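Local coordinates for diaminopimelate decarboxylase (Psychromonas ingrahamii, PDB 4XG1), which probably decarboxylates meso-2,6-diaminopimelate to L-lysine with the help of pyridoxal 5'-phosphate, the last step of lysine biosynthesis, at residues I100-V105 / A118-F123; I147-N152 / F172-E177; L286-E291 / I303-M308. All blocks are in the same frame, centred on the assembly; numbering follows the deposited sequence.

How the contacts relate
Contacts 1 and 2 lie in the parallel barrel that carries the cofactor, contact 3 in the separate mixed sheet on the far side of the chain's centre. Along the chain they follow in series. Contacts 1 and 2, centres about 15 Å apart, each join the strands of a beta-alpha-beta unit, and they meet because strands 122-125 and 145-152 are neighbours: Phe123 O and Ser148 N, 2.9 Å apart, probably form a hydrogen bond. Contact 3, a beta hairpin, lies about 38 Å from contact 1 and about 42 Å from contact 2, centre to centre. All three reach the second subunit of the homodimer, whose Cys348, the predicted proton donor, packs on Phe172 of contact 2.

Contact 1 (I100-V105 / A118-F123); sequences IVFSGV and ANIMCF
Ile120, which follows the end of helix 109-117, reaches 100-102 with two branches. Its CG2 meets Ile100 CG2 at 3.7 Å, the two side chains crossing at about a right angle. CG1 stands between the backbone N and the carbonyl carbon (chi1 58°), and from there CD1 extends to 3.7 Å from Phe102 CB, at the edge of the Phe102 ring, while also lying over the centre of the Phe123 ring. An alanine here would remove both branches and is likely to open a gap between Ile100 and the two phenylalanines. At Met121, CB touches Ile100 O at 3.4 Å before the rest of the chain leads off. Cys122 supplies a backbone bond: Phe102 N donates to Cys122 O over 3.0 Å, nearly straight at 163°, and Val101 CA adds a CA-H...O contact to that oxygen. Phe123 closes the series, its CE2 3.8 Å from Phe102 CD2 with the ring planes inclined at 42°.

The parallel pairs Val101-Cys122 and Phe102-Phe123 thus join the two strands of a beta-alpha-beta unit of the TIM barrel. Helix 109-117 covers Ile120 and Phe123, whereas Val101 and Cys122 face across toward strand 234-236; strand 78-81 flanks 100-102.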
loop_
_atom_site.group_PDB
_atom_site.type_symbol
_atom_site.label_atom_id
_atom_site.label_comp_id
_atom_site.label_asym_id
_atom_site.label_seq_id
_atom_site.Cartn_x
_atom_site.Cartn_y
_atom_site.Cartn_z
ATOM N N ILE B 100 -12.957 9.702 21.640
ATOM C CA ILE B 100 -12.223 9.705 20.390
ATOM C C ILE B 100 -11.442 10.995 20.285
ATOM O O ILE B 100 -12.032 12.082 20.338
ATOM C CB ILE B 100 -13.161 9.652 19.177
ATOM C CG1 ILE B 100 -13.678 8.230 19.012
ATOM C CG2 ILE B 100 -12.431 10.061 17.900
ATOM C CD1 ILE B 100 -14.624 8.075 17.843
ATOM N N VAL B 101 -10.143 10.876 20.057
ATOM C CA VAL B 101 -9.378 12.033 19.593
ATOM C C VAL B 101 -8.993 11.839 18.139
ATOM O O VAL B 101 -8.780 10.728 17.689
ATOM C CB VAL B 101 -8.166 12.328 20.502
ATOM C CG1 VAL B 101 -8.609 12.267 21.965
ATOM C CG2 VAL B 101 -7.041 11.333 20.292
ATOM N N PHE B 102 -8.980 12.926 17.403
ATOM C CA PHE B 102 -8.747 12.963 15.974
ATOM C C PHE B 102 -7.423 13.668 15.625
ATOM O O PHE B 102 -7.344 14.853 15.657
ATOM C CB PHE B 102 -9.938 13.667 15.368
ATOM C CG PHE B 102 -10.041 13.655 13.882
ATOM C CD1 PHE B 102 -9.207 12.958 13.062
ATOM C CD2 PHE B 102 -11.048 14.345 13.319
ATOM C CE1 PHE B 102 -9.364 12.979 11.721
ATOM C CE2 PHE B 102 -11.202 14.390 11.977
ATOM C CZ PHE B 102 -10.342 13.691 11.162
ATOM N N SER B 103 -6.412 12.888 15.252
ATOM C CA SER B 103 -5.103 13.362 14.747
ATOM C C SER B 103 -5.110 13.512 13.220
ATOM O O SER B 103 -6.055 13.105 12.556
ATOM C CB SER B 103 -3.997 12.388 15.152
ATOM O OG SER B 103 -4.188 11.845 16.463
ATOM N N GLY B 104 -4.105 14.165 12.665
ATOM C CA GLY B 104 -3.974 14.256 11.206
ATOM C C GLY B 104 -3.685 15.642 10.662
ATOM O O GLY B 104 -4.325 16.593 11.041
ATOM N N VAL B 105 -2.696 15.758 9.776
ATOM C CA VAL B 105 -2.315 17.057 9.230
ATOM C C VAL B 105 -3.225 17.559 8.151
ATOM O O VAL B 105 -3.065 18.690 7.726
ATOM C CB VAL B 105 -0.901 17.070 8.580
ATOM C CG1 VAL B 105 0.195 16.928 9.600
ATOM C CG2 VAL B 105 -0.761 15.983 7.514
ATOM N N ALA B 118 -20.450 14.199 15.736
ATOM C CA ALA B 118 -20.385 13.001 16.572
ATOM C C ALA B 118 -19.896 13.321 17.960
ATOM O O ALA B 118 -19.855 12.441 18.831
ATOM C CB ALA B 118 -19.474 11.979 15.942
ATOM N N ASN B 119 -19.495 14.581 18.174
ATOM C CA ASN B 119 -19.185 15.085 19.511
ATOM C C ASN B 119 -17.969 14.388 20.133
ATOM O O ASN B 119 -18.007 13.884 21.275
ATOM C CB ASN B 119 -20.430 14.933 20.391
ATOM C CG ASN B 119 -20.266 15.545 21.747
ATOM O OD1 ASN B 119 -19.822 16.681 21.872
ATOM N ND2 ASN B 119 -20.604 14.778 22.792
ATOM N N ILE B 120 -16.864 14.392 19.379
ATOM C CA ILE B 120 -15.622 13.745 19.846
ATOM C C ILE B 120 -14.960 14.553 20.931
ATOM O O ILE B 120 -15.189 15.740 21.025
ATOM C CB ILE B 120 -14.602 13.506 18.723
ATOM C CG1 ILE B 120 -14.219 14.804 18.028
ATOM C CG2 ILE B 120 -15.176 12.547 17.693
ATOM C CD1 ILE B 120 -12.870 14.713 17.352
ATOM N N MET B 121 -14.119 13.884 21.712
ATOM C CA MET B 121 -13.338 14.494 22.770
ATOM C C MET B 121 -12.425 15.657 22.331
ATOM O O MET B 121 -12.395 16.672 23.005
ATOM C CB MET B 121 -12.460 13.453 23.449
ATOM C CG MET B 121 -11.756 13.948 24.695
ATOM S SD MET B 121 -10.855 12.615 25.535
ATOM C CE MET B 121 -12.192 11.726 26.278
ATOM N N CYS B 122 -11.668 15.517 21.242
ATOM C CA CYS B 122 -10.596 16.483 20.962
ATOM C C CYS B 122 -10.039 16.352 19.543
ATOM O O CYS B 122 -9.919 15.261 19.024
ATOM C CB CYS B 122 -9.456 16.294 21.998
ATOM S SG CYS B 122 -8.374 17.704 22.211
ATOM N N PHE B 123 -9.686 17.479 18.952
ATOM C CA PHE B 123 -8.962 17.547 17.703
ATOM C C PHE B 123 -7.505 17.856 18.016
ATOM O O PHE B 123 -7.221 18.876 18.588
ATOM C CB PHE B 123 -9.499 18.659 16.823
ATOM C CG PHE B 123 -10.884 18.417 16.306
ATOM C CD1 PHE B 123 -12.000 18.681 17.105
ATOM C CD2 PHE B 123 -11.088 17.932 15.016
ATOM C CE1 PHE B 123 -13.284 18.460 16.634
ATOM C CE2 PHE B 123 -12.367 17.713 14.534
ATOM C CZ PHE B 123 -13.466 17.970 15.348
#

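Contact 2 (I147-N152 / F172-E177); sequences ISIRIN and FGIEIE
The Arg150 guanidinium lies over the CB end of Phe172, its plane inclined 19° to the ring. The arginine leaves its strand with CG opposite the backbone N (chi1 -172°) and stays extended, which carries the guanidinium out to Phe172. CG and CD pass Gly173 CA, each at 4.2 Å. NE then comes alongside Phe172 CB, and CZ lies 3.4 Å from that same CB, which sits over the centre of one guanidinium face. At the tip, NH1 approaches Phe172 CD1 obliquely at 3.2 Å, and NH2 lies near CB and CG. NH1 also forms a salt bridge with Glu126 OE2 and NH2 bonds to His200 O, so two polar partners and the Phe172 side chain fix its position.

Asn152 pins the turn into strand 174-175. Its ND2 donates to Phe172 O over 2.7 Å at 167°, with the acceptor in the amide plane. A CB on Gly173 would collide with Asn152 OD1, and its positive phi also favours glycine. Ile174 N to Arg150 O and Asn152 N to Ile174 O, both 2.7 Å, establish the parallel pairing, which Ile176 N prolongs by bonding to Asn152 O.

The contact borders the cofactor site, the Arg150 side chain coming within about 4 Å of the bound lysine-pyridoxal phosphate (nearest atoms), and Lys294 NZ of the second subunit hydrogen-bonds to Gly173 O. Ile149 CG2 packs on Ile174 CG1 at 3.6 Å, and helix 179-188 covers both through Val182. Thus 145-152 and 174-175 pair as strands of a beta-alpha-beta unit around helix 161-169, with strands 122-125 and 192-198 bordering the longer strand.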
loop_
_atom_site.group_PDB
_atom_site.type_symbol
_atom_site.label_atom_id
_atom_site.label_comp_id
_atom_site.label_asym_id
_atom_site.label_seq_id
_atom_site.Cartn_x
_atom_site.Cartn_y
_atom_site.Cartn_z
ATOM N N ILE B 147 -9.934 21.246 21.357
ATOM C CA ILE B 147 -8.669 21.150 20.618
ATOM C C ILE B 147 -7.434 21.063 21.491
ATOM O O ILE B 147 -7.392 21.668 22.563
ATOM C CB ILE B 147 -8.490 22.302 19.643
ATOM C CG1 ILE B 147 -8.214 23.609 20.383
ATOM C CG2 ILE B 147 -9.677 22.460 18.723
ATOM C CD1 ILE B 147 -6.758 24.021 20.320
ATOM N N SER B 148 -6.477 20.241 21.068
ATOM C CA SER B 148 -5.107 20.334 21.516
ATOM C C SER B 148 -4.276 20.771 20.341
ATOM O O SER B 148 -4.726 20.764 19.194
ATOM C CB SER B 148 -4.546 19.029 22.011
ATOM O OG SER B 148 -5.456 18.349 22.840
ATOM N N ILE B 149 -3.042 21.150 20.629
ATOM C CA ILE B 149 -2.090 21.402 19.593
ATOM C C ILE B 149 -1.092 20.301 19.690
ATOM O O ILE B 149 -0.652 19.946 20.781
ATOM C CB ILE B 149 -1.368 22.727 19.770
ATOM C CG1 ILE B 149 -2.367 23.882 20.003
ATOM C CG2 ILE B 149 -0.490 23.036 18.546
ATOM C CD1 ILE B 149 -3.101 24.311 18.765
ATOM N N ARG B 150 -0.763 19.726 18.544
ATOM C CA ARG B 150 0.347 18.779 18.467
ATOM C C ARG B 150 1.669 19.580 18.459
ATOM O O ARG B 150 1.945 20.367 17.528
ATOM C CB ARG B 150 0.263 17.907 17.222
ATOM C CG ARG B 150 1.299 16.790 17.217
ATOM C CD ARG B 150 1.238 15.982 15.927
ATOM N NE ARG B 150 2.267 14.973 15.901
ATOM C CZ ARG B 150 2.369 14.027 14.992
ATOM N NH1 ARG B 150 1.479 13.911 14.038
ATOM N NH2 ARG B 150 3.377 13.181 15.060
ATOM N N ILE B 151 2.461 19.345 19.494
ATOM C CA ILE B 151 3.646 20.078 19.743
ATOM C C ILE B 151 4.842 19.193 19.533
ATOM O O ILE B 151 4.827 18.006 19.845
ATOM C CB ILE B 151 3.688 20.556 21.212
ATOM C CG1 ILE B 151 2.566 21.536 21.477
ATOM C CG2 ILE B 151 5.039 21.184 21.564
ATOM C CD1 ILE B 151 2.570 22.716 20.537
ATOM N N ASN B 152 5.855 19.789 18.930
ATOM C CA ASN B 152 7.121 19.156 18.740
ATOM C C ASN B 152 8.091 19.701 19.763
ATOM O O ASN B 152 8.693 20.769 19.564
ATOM C CB ASN B 152 7.639 19.401 17.312
ATOM C CG ASN B 152 6.637 18.986 16.252
ATOM O OD1 ASN B 152 5.746 18.207 16.515
ATOM N ND2 ASN B 152 6.797 19.509 15.042
ATOM N N PHE B 172 4.696 17.054 10.524
ATOM C CA PHE B 172 3.860 17.048 11.728
ATOM C C PHE B 172 4.153 18.151 12.752
ATOM O O PHE B 172 5.291 18.505 13.020
ATOM C CB PHE B 172 3.953 15.688 12.437
ATOM C CG PHE B 172 3.640 14.547 11.545
ATOM C CD1 PHE B 172 2.383 14.427 10.977
ATOM C CD2 PHE B 172 4.613 13.627 11.197
ATOM C CE1 PHE B 172 2.090 13.388 10.113
ATOM C CE2 PHE B 172 4.333 12.597 10.318
ATOM C CZ PHE B 172 3.065 12.485 9.755
ATOM N N GLY B 173 3.085 18.672 13.320
ATOM C CA GLY B 173 3.159 19.414 14.568
ATOM C C GLY B 173 3.572 20.839 14.464
ATOM O O GLY B 173 3.898 21.325 13.404
ATOM N N ILE B 174 3.518 21.505 15.603
ATOM C CA ILE B 174 3.987 22.870 15.741
ATOM C C ILE B 174 5.211 22.816 16.624
ATOM O O ILE B 174 5.234 22.147 17.677
ATOM C CB ILE B 174 2.946 23.739 16.418
ATOM C CG1 ILE B 174 1.611 23.700 15.653
ATOM C CG2 ILE B 174 3.462 25.170 16.574
ATOM C CD1 ILE B 174 1.653 24.347 14.301
ATOM N N GLU B 175 6.250 23.488 16.180
ATOM C CA GLU B 175 7.477 23.542 16.954
ATOM C C GLU B 175 7.225 24.305 18.266
ATOM O O GLU B 175 6.529 25.307 18.309
ATOM C CB GLU B 175 8.646 24.072 16.109
ATOM C CG GLU B 175 8.509 25.504 15.667
ATOM C CD GLU B 175 9.798 26.041 15.071
ATOM O OE1 GLU B 175 10.634 25.229 14.634
ATOM O OE2 GLU B 175 9.978 27.281 15.064
ATOM N N ILE B 176 7.772 23.765 19.347
ATOM C CA ILE B 176 7.566 24.307 20.696
ATOM C C ILE B 176 7.872 25.799 20.816
ATOM O O ILE B 176 7.235 26.505 21.574
ATOM C CB ILE B 176 8.373 23.506 21.735
ATOM C CG1 ILE B 176 7.876 23.817 23.153
ATOM C CG2 ILE B 176 9.850 23.787 21.573
ATOM C CD1 ILE B 176 7.698 22.589 24.029
ATOM N N GLU B 177 8.831 26.274 20.038
ATOM C CA GLU B 177 9.190 27.699 20.036
ATOM C C GLU B 177 8.004 28.582 19.695
ATOM O O GLU B 177 8.003 29.754 20.009
ATOM C CB GLU B 177 10.348 27.966 19.053
ATOM C CG GLU B 177 11.705 27.429 19.511
ATOM C CD GLU B 177 11.898 25.898 19.234
ATOM O OE1 GLU B 177 12.530 25.171 20.072
ATOM O OE2 GLU B 177 11.413 25.397 18.163
#

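Contact 3 (L286-E291 / I303-M308); sequences LVTKVE and IVDAAM
Asp305 OD1 is gripped by two donors from 286-291. Lys289 N donates to it over 2.9 Å, nearly straight at 169° but from above the carboxylate plane; Thr288 OG1 also donates, at a separation of 2.5 Å whose exact value is doubtful. The threonine hydroxyl stands opposite its own backbone N (chi1 180°), which turns OG1 across to the other segment; there it also accepts a weak bond from Ala306 N at 3.0 Å. The aspartate carboxylate reaches back to the partner strand because CG is placed between the backbone N and the carbonyl carbon (chi1 65°). Its other oxygen, OD2, is hydrogen-bonded to Thr28 OG1.

Beyond this cluster the backbones pair as an antiparallel hairpin. Glu291 N donates to Ile303 O over 2.7 Å, close to the carbonyl direction, whereas Asp305 N makes only a weak bond to Lys289 O. Val290 and Val304 form a non-hydrogen-bonded pair, CG2 of the first 4.2 Å from CG1 of the second. Leu286 CD2 touches Ala306 CB at the far end. In the mixed sheet, strand 284-294 is also flanked by strands 30-34 and 367-371.

Two carboxylates come close, Glu291 OE2 and Asp305 OD2 being 4.4 Å apart. Glu291 OE1 has a salt bridge to Arg133 of the second subunit and a weak one to Lys289 NZ, which would probably offset the repulsion and link the hairpin to the second subunit.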
loop_
_atom_site.group_PDB
_atom_site.type_symbol
_atom_site.label_atom_id
_atom_site.label_comp_id
_atom_site.label_asym_id
_atom_site.label_seq_id
_atom_site.Cartn_x
_atom_site.Cartn_y
_atom_site.Cartn_z
ATOM N N LEU B 286 0.487 -13.675 9.836
ATOM C CA LEU B 286 0.024 -13.896 8.484
ATOM C C LEU B 286 0.499 -15.247 8.011
ATOM O O LEU B 286 1.705 -15.523 7.980
ATOM C CB LEU B 286 0.572 -12.834 7.555
ATOM C CG LEU B 286 0.288 -13.000 6.042
ATOM C CD1 LEU B 286 -1.198 -13.007 5.772
ATOM C CD2 LEU B 286 0.956 -11.899 5.239
ATOM N N VAL B 287 -0.453 -16.099 7.639
ATOM C CA VAL B 287 -0.140 -17.469 7.239
ATOM C C VAL B 287 -0.158 -17.565 5.731
ATOM O O VAL B 287 -1.056 -17.003 5.092
ATOM C CB VAL B 287 -1.180 -18.448 7.772
ATOM C CG1 VAL B 287 -0.725 -19.874 7.510
ATOM C CG2 VAL B 287 -1.417 -18.209 9.251
ATOM N N THR B 288 0.809 -18.279 5.172
ATOM C CA THR B 288 0.917 -18.378 3.744
ATOM C C THR B 288 1.413 -19.761 3.364
ATOM O O THR B 288 2.066 -20.434 4.140
ATOM C CB THR B 288 1.849 -17.288 3.205
ATOM O OG1 THR B 288 1.958 -17.394 1.781
ATOM C CG2 THR B 288 3.217 -17.419 3.821
ATOM N N LYS B 289 1.132 -20.171 2.144
ATOM C CA LYS B 289 1.467 -21.491 1.667
ATOM C C LYS B 289 2.612 -21.394 0.658
ATOM O O LYS B 289 2.632 -20.495 -0.205
ATOM C CB LYS B 289 0.249 -22.086 0.992
ATOM C CG LYS B 289 0.443 -23.466 0.362
ATOM C CD LYS B 289 -0.828 -23.898 -0.372
ATOM C CE LYS B 289 -0.492 -24.526 -1.722
ATOM N NZ LYS B 289 -1.510 -24.187 -2.757
ATOM N N VAL B 290 3.580 -22.299 0.779
ATOM C CA VAL B 290 4.686 -22.373 -0.169
ATOM C C VAL B 290 4.148 -22.994 -1.451
ATOM O O VAL B 290 3.593 -24.103 -1.429
ATOM C CB VAL B 290 5.824 -23.270 0.380
ATOM C CG1 VAL B 290 6.946 -23.387 -0.629
ATOM C CG2 VAL B 290 6.368 -22.708 1.686
ATOM N N GLU B 291 4.321 -22.309 -2.562
ATOM C CA GLU B 291 3.894 -22.845 -3.823
ATOM C C GLU B 291 5.063 -23.588 -4.448
ATOM O O GLU B 291 4.961 -24.782 -4.712
ATOM C CB GLU B 291 3.424 -21.731 -4.757
ATOM C CG GLU B 291 2.301 -20.867 -4.190
ATOM C CD GLU B 291 0.914 -21.433 -4.428
ATOM O OE1 GLU B 291 0.770 -22.639 -4.756
ATOM O OE2 GLU B 291 -0.044 -20.669 -4.239
ATOM N N ILE B 303 8.719 -19.452 -3.009
ATOM C CA ILE B 303 7.651 -18.668 -3.559
ATOM C C ILE B 303 6.366 -19.029 -2.835
ATOM O O ILE B 303 5.891 -20.142 -2.950
ATOM C CB ILE B 303 7.541 -18.961 -5.052
ATOM C CG1 ILE B 303 8.867 -18.576 -5.691
ATOM C CG2 ILE B 303 6.403 -18.168 -5.676
ATOM C CD1 ILE B 303 8.954 -18.929 -7.134
ATOM N N VAL B 304 5.806 -18.067 -2.101
ATOM C CA VAL B 304 4.617 -18.268 -1.292
ATOM C C VAL B 304 3.400 -17.532 -1.877
ATOM O O VAL B 304 3.538 -16.773 -2.813
ATOM C CB VAL B 304 4.872 -17.777 0.153
ATOM C CG1 VAL B 304 5.906 -18.670 0.827
ATOM C CG2 VAL B 304 5.320 -16.299 0.180
ATOM N N ASP B 305 2.216 -17.745 -1.314
ATOM C CA ASP B 305 1.027 -17.177 -1.889
ATOM C C ASP B 305 0.628 -15.831 -1.253
ATOM O O ASP B 305 -0.389 -15.251 -1.642
ATOM C CB ASP B 305 -0.142 -18.181 -1.879
ATOM C CG ASP B 305 -0.593 -18.559 -0.508
ATOM O OD1 ASP B 305 -0.003 -18.089 0.485
ATOM O OD2 ASP B 305 -1.604 -19.292 -0.375
ATOM N N ALA B 306 1.411 -15.343 -0.278
ATOM C CA ALA B 306 1.269 -13.970 0.221
ATOM C C ALA B 306 2.318 -13.080 -0.448
ATOM O O ALA B 306 3.383 -13.567 -0.825
ATOM C CB ALA B 306 1.428 -13.927 1.714
ATOM N N ALA B 307 2.034 -11.787 -0.547
ATOM C CA ALA B 307 2.906 -10.855 -1.209
ATOM C C ALA B 307 2.854 -9.463 -0.586
ATOM O O ALA B 307 2.197 -9.250 0.420
ATOM C CB ALA B 307 2.541 -10.791 -2.681
ATOM N N MET B 308 3.529 -8.510 -1.216
ATOM C CA MET B 308 3.607 -7.156 -0.734
ATOM C C MET B 308 2.252 -6.470 -0.683
ATOM O O MET B 308 2.073 -5.537 0.101
ATOM C CB MET B 308 4.611 -6.331 -1.561
ATOM C CG MET B 308 4.118 -6.042 -2.957
ATOM S SD MET B 308 5.345 -5.234 -4.003
ATOM C CE MET B 308 5.063 -3.579 -3.442
#